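PDB 2QR4: peptidase M3B, oligoendopeptidase F from Enterococcus faecium, which probably hydrolyses peptide bonds in oligopeptides as a zinc-dependent endopeptidase of the M3 family. Local coordinates for residues Leu29-Ile40 with Tyr106-Tyr116. Sequence-based numbering, arbitrary orientation.
Sequences LDQGASQFLNAI and YFKEEPKLEVY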
loop_
_atom_site.group_PDB
_atom_site.type_symbol
_atom_site.label_atom_id
_atom_site.label_comp_id
_atom_site.label_asym_id
_atom_site.label_seq_id
_atom_site.Cartn_x
_atom_site.Cartn_y
_atom_site.Cartn_z
ATOM N N LEU A 29 -26.116 5.954 -26.576
ATOM C CA LEU A 29 -25.677 4.855 -27.433
ATOM C C LEU A 29 -26.795 4.208 -28.242
ATOM O O LEU A 29 -26.568 3.790 -29.373
ATOM C CB LEU A 29 -24.893 3.798 -26.645
ATOM C CG LEU A 29 -23.649 4.341 -25.939
ATOM C CD1 LEU A 29 -22.725 3.224 -25.452
ATOM C CD2 LEU A 29 -22.908 5.281 -26.854
ATOM N N ASP A 30 -27.993 4.135 -27.665
ATOM C CA ASP A 30 -29.135 3.507 -28.330
ATOM C C ASP A 30 -29.888 4.447 -29.278
ATOM O O ASP A 30 -30.929 4.073 -29.811
ATOM C CB ASP A 30 -30.116 2.951 -27.299
ATOM C CG ASP A 30 -30.815 4.047 -26.504
ATOM O OD1 ASP A 30 -31.614 3.709 -25.611
ATOM O OD2 ASP A 30 -30.569 5.245 -26.765
ATOM N N GLN A 31 -29.374 5.657 -29.479
ATOM C CA GLN A 31 -30.050 6.642 -30.328
ATOM C C GLN A 31 -29.765 6.469 -31.813
ATOM O O GLN A 31 -30.465 7.039 -32.644
ATOM C CB GLN A 31 -29.674 8.068 -29.916
ATOM C CG GLN A 31 -30.482 8.630 -28.763
ATOM C CD GLN A 31 -29.931 9.952 -28.259
ATOM O OE1 GLN A 31 -30.051 10.276 -27.074
ATOM N NE2 GLN A 31 -29.313 10.720 -29.153
ATOM N N GLY A 32 -28.733 5.701 -32.148
ATOM C CA GLY A 32 -28.335 5.553 -33.544
ATOM C C GLY A 32 -26.854 5.284 -33.743
ATOM O O GLY A 32 -26.038 5.540 -32.849
ATOM N N ALA A 33 -26.515 4.762 -34.922
ATOM C CA ALA A 33 -25.139 4.401 -35.276
ATOM C C ALA A 33 -24.211 5.607 -35.203
ATOM O O ALA A 33 -23.046 5.488 -34.826
ATOM C CB ALA A 33 -25.090 3.790 -36.666
ATOM N N SER A 34 -24.753 6.764 -35.560
ATOM C CA SER A 34 -24.029 8.024 -35.523
ATOM C C SER A 34 -23.633 8.367 -34.090
ATOM O O SER A 34 -22.467 8.626 -33.805
ATOM C CB SER A 34 -24.910 9.127 -36.130
ATOM O OG SER A 34 -24.243 10.369 -36.184
ATOM N N GLN A 35 -24.603 8.334 -33.182
ATOM C CA GLN A 35 -24.368 8.695 -31.795
ATOM C C GLN A 35 -23.429 7.699 -31.156
ATOM O O GLN A 35 -22.644 8.044 -30.267
ATOM C CB GLN A 35 -25.681 8.732 -31.024
ATOM C CG GLN A 35 -26.572 9.916 -31.364
ATOM C CD GLN A 35 -27.432 9.687 -32.604
ATOM O OE1 GLN A 35 -27.213 8.749 -33.377
ATOM N NE2 GLN A 35 -28.421 10.552 -32.794
ATOM N N PHE A 36 -23.522 6.459 -31.624
ATOM C CA PHE A 36 -22.700 5.367 -31.125
ATOM C C PHE A 36 -21.251 5.615 -31.544
ATOM O O PHE A 36 -20.332 5.498 -30.740
ATOM C CB PHE A 36 -23.220 4.050 -31.707
ATOM C CG PHE A 36 -22.561 2.824 -31.152
ATOM C CD1 PHE A 36 -22.882 2.357 -29.892
ATOM C CD2 PHE A 36 -21.652 2.107 -31.918
ATOM C CE1 PHE A 36 -22.278 1.207 -29.380
ATOM C CE2 PHE A 36 -21.042 0.962 -31.412
ATOM C CZ PHE A 36 -21.354 0.512 -30.142
ATOM N N LEU A 37 -21.069 5.990 -32.805
ATOM C CA LEU A 37 -19.757 6.315 -33.345
ATOM C C LEU A 37 -19.155 7.494 -32.607
ATOM O O LEU A 37 -17.984 7.466 -32.237
ATOM C CB LEU A 37 -19.856 6.630 -34.848
ATOM C CG LEU A 37 -18.564 7.022 -35.580
ATOM C CD1 LEU A 37 -17.475 5.977 -35.405
ATOM C CD2 LEU A 37 -18.818 7.268 -37.059
ATOM N N ASN A 38 -19.956 8.532 -32.390
ATOM C CA ASN A 38 -19.450 9.732 -31.733
ATOM C C ASN A 38 -18.994 9.449 -30.302
ATOM O O ASN A 38 -17.975 9.966 -29.854
ATOM C CB ASN A 38 -20.485 10.866 -31.785
ATOM C CG ASN A 38 -20.803 11.293 -33.211
ATOM O OD1 ASN A 38 -19.933 11.284 -34.079
ATOM N ND2 ASN A 38 -22.056 11.654 -33.459
ATOM N N ALA A 39 -19.740 8.611 -29.594
ATOM C CA ALA A 39 -19.358 8.206 -28.240
ATOM C C ALA A 39 -18.023 7.457 -28.216
ATOM O O ALA A 39 -17.143 7.759 -27.413
ATOM C CB ALA A 39 -20.465 7.354 -27.601
ATOM N N ILE A 40 -17.880 6.472 -29.096
ATOM C CA ILE A 40 -16.645 5.711 -29.185
ATOM C C ILE A 40 -15.484 6.641 -29.493
ATOM O O ILE A 40 -14.412 6.516 -28.917
ATOM C CB ILE A 40 -16.720 4.663 -30.303
ATOM C CG1 ILE A 40 -17.662 3.533 -29.907
ATOM C CG2 ILE A 40 -15.351 4.099 -30.568
ATOM C CD1 ILE A 40 -18.154 2.734 -31.059
ATOM N N TYR A 106 -25.526 -1.467 -36.326
ATOM C CA TYR A 106 -24.950 -0.128 -36.418
ATOM C C TYR A 106 -23.787 -0.115 -37.409
ATOM O O TYR A 106 -23.563 0.872 -38.108
ATOM C CB TYR A 106 -24.422 0.318 -35.055
ATOM C CG TYR A 106 -25.433 0.897 -34.087
ATOM C CD1 TYR A 106 -26.669 1.374 -34.515
ATOM C CD2 TYR A 106 -25.117 1.010 -32.736
ATOM C CE1 TYR A 106 -27.576 1.923 -33.607
ATOM C CE2 TYR A 106 -26.009 1.557 -31.828
ATOM C CZ TYR A 106 -27.230 2.015 -32.262
ATOM O OH TYR A 106 -28.092 2.555 -31.333
ATOM N N PHE A 107 -23.035 -1.212 -37.442
ATOM C CA PHE A 107 -21.894 -1.343 -38.345
ATOM C C PHE A 107 -22.298 -1.403 -39.818
ATOM O O PHE A 107 -21.578 -0.896 -40.677
ATOM C CB PHE A 107 -21.041 -2.556 -37.965
ATOM C CG PHE A 107 -20.101 -2.290 -36.819
ATOM C CD1 PHE A 107 -20.588 -2.020 -35.555
ATOM C CD2 PHE A 107 -18.732 -2.304 -37.009
ATOM C CE1 PHE A 107 -19.719 -1.771 -34.498
ATOM C CE2 PHE A 107 -17.865 -2.054 -35.962
ATOM C CZ PHE A 107 -18.356 -1.787 -34.709
ATOM N N LYS A 108 -23.437 -2.022 -40.111
ATOM C CA LYS A 108 -23.952 -2.020 -41.472
ATOM C C LYS A 108 -24.298 -0.595 -41.877
ATOM O O LYS A 108 -24.021 -0.173 -42.999
ATOM C CB LYS A 108 -25.194 -2.904 -41.601
ATOM C CG LYS A 108 -24.906 -4.387 -41.772
ATOM C CD LYS A 108 -26.074 -5.086 -42.453
ATOM C CE LYS A 108 -26.426 -4.388 -43.765
ATOM N NZ LYS A 108 -27.532 -5.067 -44.491
ATOM N N GLU A 109 -24.899 0.146 -40.950
ATOM C CA GLU A 109 -25.379 1.499 -41.232
ATOM C C GLU A 109 -24.248 2.520 -41.369
ATOM O O GLU A 109 -24.367 3.480 -42.123
ATOM C CB GLU A 109 -26.369 1.956 -40.152
ATOM C CG GLU A 109 -27.444 0.927 -39.827
ATOM C CD GLU A 109 -28.518 1.451 -38.891
ATOM O OE1 GLU A 109 -29.684 1.024 -39.049
ATOM O OE2 GLU A 109 -28.207 2.282 -38.005
ATOM N N GLU A 110 -23.158 2.315 -40.636
ATOM C CA GLU A 110 -22.068 3.289 -40.614
ATOM C C GLU A 110 -20.692 2.640 -40.747
ATOM O O GLU A 110 -20.023 2.387 -39.747
ATOM C CB GLU A 110 -22.138 4.151 -39.343
ATOM C CG GLU A 110 -20.994 5.149 -39.186
ATOM C CD GLU A 110 -20.783 6.034 -40.414
ATOM O OE1 GLU A 110 -20.923 7.266 -40.288
ATOM O OE2 GLU A 110 -20.473 5.505 -41.499
ATOM N N PRO A 111 -20.265 2.396 -41.992
ATOM C CA PRO A 111 -18.987 1.787 -42.346
ATOM C C PRO A 111 -17.827 2.332 -41.525
ATOM O O PRO A 111 -16.908 1.588 -41.193
ATOM C CB PRO A 111 -18.803 2.176 -43.824
ATOM C CG PRO A 111 -19.986 3.066 -44.181
ATOM C CD PRO A 111 -21.050 2.733 -43.187
ATOM N N LYS A 112 -17.879 3.619 -41.201
ATOM C CA LYS A 112 -16.833 4.265 -40.420
ATOM C C LYS A 112 -16.555 3.547 -39.103
ATOM O O LYS A 112 -15.450 3.639 -38.550
ATOM C CB LYS A 112 -17.225 5.706 -40.115
ATOM C CG LYS A 112 -17.317 6.636 -41.312
ATOM C CD LYS A 112 -17.224 8.059 -40.802
ATOM C CE LYS A 112 -17.580 9.093 -41.830
ATOM N NZ LYS A 112 -17.696 10.405 -41.135
ATOM N N LEU A 113 -17.564 2.850 -38.586
ATOM C CA LEU A 113 -17.416 2.089 -37.344
ATOM C C LEU A 113 -16.460 0.913 -37.505
ATOM O O LEU A 113 -15.944 0.391 -36.522
ATOM C CB LEU A 113 -18.765 1.561 -36.876
ATOM C CG LEU A 113 -19.659 2.512 -36.087
ATOM C CD1 LEU A 113 -21.039 1.896 -36.008
ATOM C CD2 LEU A 113 -19.110 2.774 -34.702
ATOM N N GLU A 114 -16.235 0.495 -38.746
ATOM C CA GLU A 114 -15.361 -0.636 -39.015
ATOM C C GLU A 114 -13.975 -0.413 -38.403
ATOM O O GLU A 114 -13.279 -1.363 -38.058
ATOM C CB GLU A 114 -15.271 -0.894 -40.524
ATOM C CG GLU A 114 -15.059 -2.358 -40.905
ATOM C CD GLU A 114 -16.142 -3.296 -40.361
ATOM O OE1 GLU A 114 -17.348 -2.979 -40.458
ATOM O OE2 GLU A 114 -15.777 -4.371 -39.845
ATOM N N VAL A 115 -13.590 0.849 -38.246
ATOM C CA VAL A 115 -12.290 1.183 -37.673
ATOM C C VAL A 115 -12.187 0.726 -36.223
ATOM O O VAL A 115 -11.082 0.535 -35.711
ATOM C CB VAL A 115 -12.018 2.701 -37.725
ATOM C CG1 VAL A 115 -10.676 3.017 -37.119
ATOM C CG2 VAL A 115 -12.082 3.213 -39.160
ATOM N N TYR A 116 -13.338 0.550 -35.571
ATOM C CA TYR A 116 -13.374 0.182 -34.163
ATOM C C TYR A 116 -13.886 -1.232 -33.902
ATOM O O TYR A 116 -14.023 -1.638 -32.746
ATOM C CB TYR A 116 -14.239 1.177 -33.378
ATOM C CG TYR A 116 -13.714 2.583 -33.423
ATOM C CD1 TYR A 116 -14.341 3.553 -34.196
ATOM C CD2 TYR A 116 -12.579 2.940 -32.712
ATOM C CE1 TYR A 116 -13.854 4.847 -34.253
ATOM C CE2 TYR A 116 -12.081 4.231 -32.766
ATOM C CZ TYR A 116 -12.726 5.177 -33.536
ATOM O OH TYR A 116 -12.247 6.456 -33.586
#
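At the N-terminal start of helix 33-63, with Gly32 as N-cap, the ring of Tyr106 from helix 100-109 lies across the first turn. Its hydroxyl donates to the carbonyl of Leu29: OH to O is 2.8 Å, in the carbonyl plane and on a lone pair. The same OH receives a weak, bent bond from Gly32 N. Over one ring face sits Ala33, whose CA is 3.8 Å from the Tyr106 centroid, a CH-pi contact. The Phe36 ring meets Tyr106 obliquely, planes at 43°, with Tyr106 CD2 over one face of the Phe36 ring. Leu37 swings its CG opposite the backbone N (chi1 179°) and reaches the 3-10 segment 111-113: CD1 lies 3.7 Å from Leu113 CD2, while CD2 touches both Glu110 CG and Lys112 CB. Leu113 CD2 also touches Ile40 CD1 at 3.8 Å. One turn beyond Leu37, Ile40 CG2 stands 3.6 Å from the Tyr116 ring centroid, 11° off the normal, a second CH-pi contact. Ile95 and Leu98 pack on Phe36 from outside the pair. The contact, its centre about 36 Å from the chain centre, is thus mainly apolar, its one good hydrogen bond and one weak one both at the Tyr106 hydroxyl, which ties helix 100-109 to the backbone leading into helix 33-63.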